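PDB 1ULQ: putative acetyl-CoA acetyltransferase from Thermus thermophilus, which probably transfers acyl groups to or from acetyl-CoA as a member of the thiolase family, within lipid metabolism. Local coordinates for residues 4-9 with 260-265. Sequence-based numbering, arbitrary orientation.
Sequences AWIVEA and AAVLLV
Trp5 and Val265 face each other as an antiparallel hydrogen-bonded pair that fastens segment 4-9 to segment 260-265 by two backbone bonds: Trp5 N gives its hydrogen to Val265 O at 2.8 Å, and Val265 N reaches Trp5 O at 2.9 Å. Beyond Ile6 and Leu264, a non-hydrogen-bonded pair, the pattern shifts. Val7 N donates to Leu263 O (2.9 Å), whose C=O points almost straight at it, while Leu263 N turns to Glu8 O (2.8 Å), meeting that carbonyl from a direction tilted 29° out of its plane. Two residues, Val7 and Glu8, thus stand opposite the single Leu263, a classic beta bulge, and Val7 has a psi of -6°, far from extended strand values. Past it, Ala9 pairs with Val262. Both segments fall in the N-terminal thiolase family region; strands 4-16 and 256-266 are inner neighbours in a mixed sheet that continues into the C-terminal region, with strand 279-288 flanking the first and strand 110-118 the second. Among apolar contacts, Ile6 straddles two partners on the face that packs against helix 91-104. Its CG1, anti to the carbonyl carbon (chi1 -64°), lies alongside Leu264 with 3.9 Å to CG, whereas Ile6 CG2 meets Val262 CG2 at 3.5 Å. On the other face, Leu263 and Glu8 touch through their CB atoms at 3.9 Å; both lean on Leu37 of helix 26-41. There too the Trp5 indole leads away from segment 260-265 to rest on Ala270 and Lys271 of helix 267-273, with Val265 also touching Ala270.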
loop_
_atom_site.group_PDB
_atom_site.type_symbol
_atom_site.label_atom_id
_atom_site.label_comp_id
_atom_site.label_asym_id
_atom_site.label_seq_id
_atom_site.Cartn_x
_atom_site.Cartn_y
_atom_site.Cartn_z
ATOM N N ALA C 4 -43.585 -19.302 -2.130
ATOM C CA ALA C 4 -42.698 -18.214 -1.663
ATOM C C ALA C 4 -43.279 -16.802 -1.870
ATOM O O ALA C 4 -43.340 -16.312 -2.999
ATOM C CB ALA C 4 -41.356 -18.322 -2.347
ATOM N N TRP C 5 -43.671 -16.142 -0.777
ATOM C CA TRP C 5 -44.290 -14.807 -0.839
ATOM C C TRP C 5 -43.484 -13.616 -0.366
ATOM O O TRP C 5 -42.928 -13.622 0.731
ATOM C CB TRP C 5 -45.592 -14.786 -0.034
ATOM C CG TRP C 5 -46.738 -15.559 -0.610
ATOM C CD1 TRP C 5 -46.741 -16.327 -1.739
ATOM C CD2 TRP C 5 -48.052 -15.643 -0.064
ATOM N NE1 TRP C 5 -47.976 -16.884 -1.927
ATOM C CE2 TRP C 5 -48.803 -16.480 -0.915
ATOM C CE3 TRP C 5 -48.669 -15.090 1.067
ATOM C CZ2 TRP C 5 -50.139 -16.777 -0.676
ATOM C CZ3 TRP C 5 -49.992 -15.384 1.308
ATOM C CH2 TRP C 5 -50.717 -16.222 0.437
ATOM N N ILE C 6 -43.478 -12.572 -1.184
ATOM C CA ILE C 6 -42.777 -11.338 -0.853
ATOM C C ILE C 6 -43.736 -10.510 -0.024
ATOM O O ILE C 6 -44.715 -9.997 -0.548
ATOM C CB ILE C 6 -42.414 -10.550 -2.120
ATOM C CG1 ILE C 6 -41.419 -11.356 -2.962
ATOM C CG2 ILE C 6 -41.838 -9.203 -1.742
ATOM C CD1 ILE C 6 -40.901 -10.624 -4.183
ATOM N N VAL C 7 -43.448 -10.371 1.263
ATOM C CA VAL C 7 -44.329 -9.643 2.169
ATOM C C VAL C 7 -43.848 -8.255 2.596
ATOM O O VAL C 7 -44.573 -7.514 3.265
ATOM C CB VAL C 7 -44.567 -10.477 3.425
ATOM C CG1 VAL C 7 -45.778 -9.964 4.162
ATOM C CG2 VAL C 7 -44.750 -11.931 3.039
ATOM N N GLU C 8 -42.632 -7.895 2.206
ATOM C CA GLU C 8 -42.086 -6.597 2.573
ATOM C C GLU C 8 -40.862 -6.310 1.710
ATOM O O GLU C 8 -40.095 -7.220 1.411
ATOM C CB GLU C 8 -41.688 -6.623 4.054
ATOM C CG GLU C 8 -41.742 -5.287 4.758
ATOM C CD GLU C 8 -43.124 -4.696 4.727
ATOM O OE1 GLU C 8 -44.080 -5.414 5.101
ATOM O OE2 GLU C 8 -43.251 -3.520 4.329
ATOM N N ALA C 9 -40.697 -5.048 1.308
ATOM C CA ALA C 9 -39.554 -4.611 0.496
ATOM C C ALA C 9 -39.130 -3.219 0.925
ATOM O O ALA C 9 -39.959 -2.313 0.983
ATOM C CB ALA C 9 -39.916 -4.591 -0.960
ATOM N N ALA C 260 -30.494 -2.721 0.061
ATOM C CA ALA C 260 -31.911 -3.049 -0.071
ATOM C C ALA C 260 -32.144 -4.463 0.438
ATOM O O ALA C 260 -31.255 -5.305 0.365
ATOM C CB ALA C 260 -32.351 -2.933 -1.527
ATOM N N ALA C 261 -33.341 -4.714 0.958
ATOM C CA ALA C 261 -33.685 -6.027 1.490
ATOM C C ALA C 261 -35.169 -6.317 1.339
ATOM O O ALA C 261 -36.002 -5.443 1.547
ATOM C CB ALA C 261 -33.299 -6.110 2.955
ATOM N N VAL C 262 -35.495 -7.548 0.971
ATOM C CA VAL C 262 -36.881 -7.948 0.819
ATOM C C VAL C 262 -37.140 -9.184 1.685
ATOM O O VAL C 262 -36.308 -10.085 1.766
ATOM C CB VAL C 262 -37.238 -8.199 -0.694
ATOM C CG1 VAL C 262 -36.104 -8.869 -1.408
ATOM C CG2 VAL C 262 -38.491 -9.043 -0.809
ATOM N N LEU C 263 -38.287 -9.200 2.355
ATOM C CA LEU C 263 -38.663 -10.301 3.237
ATOM C C LEU C 263 -39.611 -11.297 2.566
ATOM O O LEU C 263 -40.716 -10.934 2.144
ATOM C CB LEU C 263 -39.330 -9.745 4.499
ATOM C CG LEU C 263 -39.877 -10.759 5.504
ATOM C CD1 LEU C 263 -38.723 -11.478 6.196
ATOM C CD2 LEU C 263 -40.737 -10.036 6.522
ATOM N N LEU C 264 -39.173 -12.549 2.466
ATOM C CA LEU C 264 -39.989 -13.589 1.860
ATOM C C LEU C 264 -40.392 -14.622 2.901
ATOM O O LEU C 264 -39.594 -15.005 3.765
ATOM C CB LEU C 264 -39.243 -14.272 0.719
ATOM C CG LEU C 264 -39.117 -13.490 -0.586
ATOM C CD1 LEU C 264 -38.112 -12.383 -0.414
ATOM C CD2 LEU C 264 -38.664 -14.414 -1.696
ATOM N N VAL C 265 -41.638 -15.073 2.821
ATOM C CA VAL C 265 -42.143 -16.048 3.775
ATOM C C VAL C 265 -42.948 -17.104 3.035
ATOM O O VAL C 265 -43.382 -16.873 1.912
ATOM C CB VAL C 265 -43.062 -15.376 4.804
ATOM C CG1 VAL C 265 -42.341 -14.225 5.482
ATOM C CG2 VAL C 265 -44.324 -14.894 4.116
#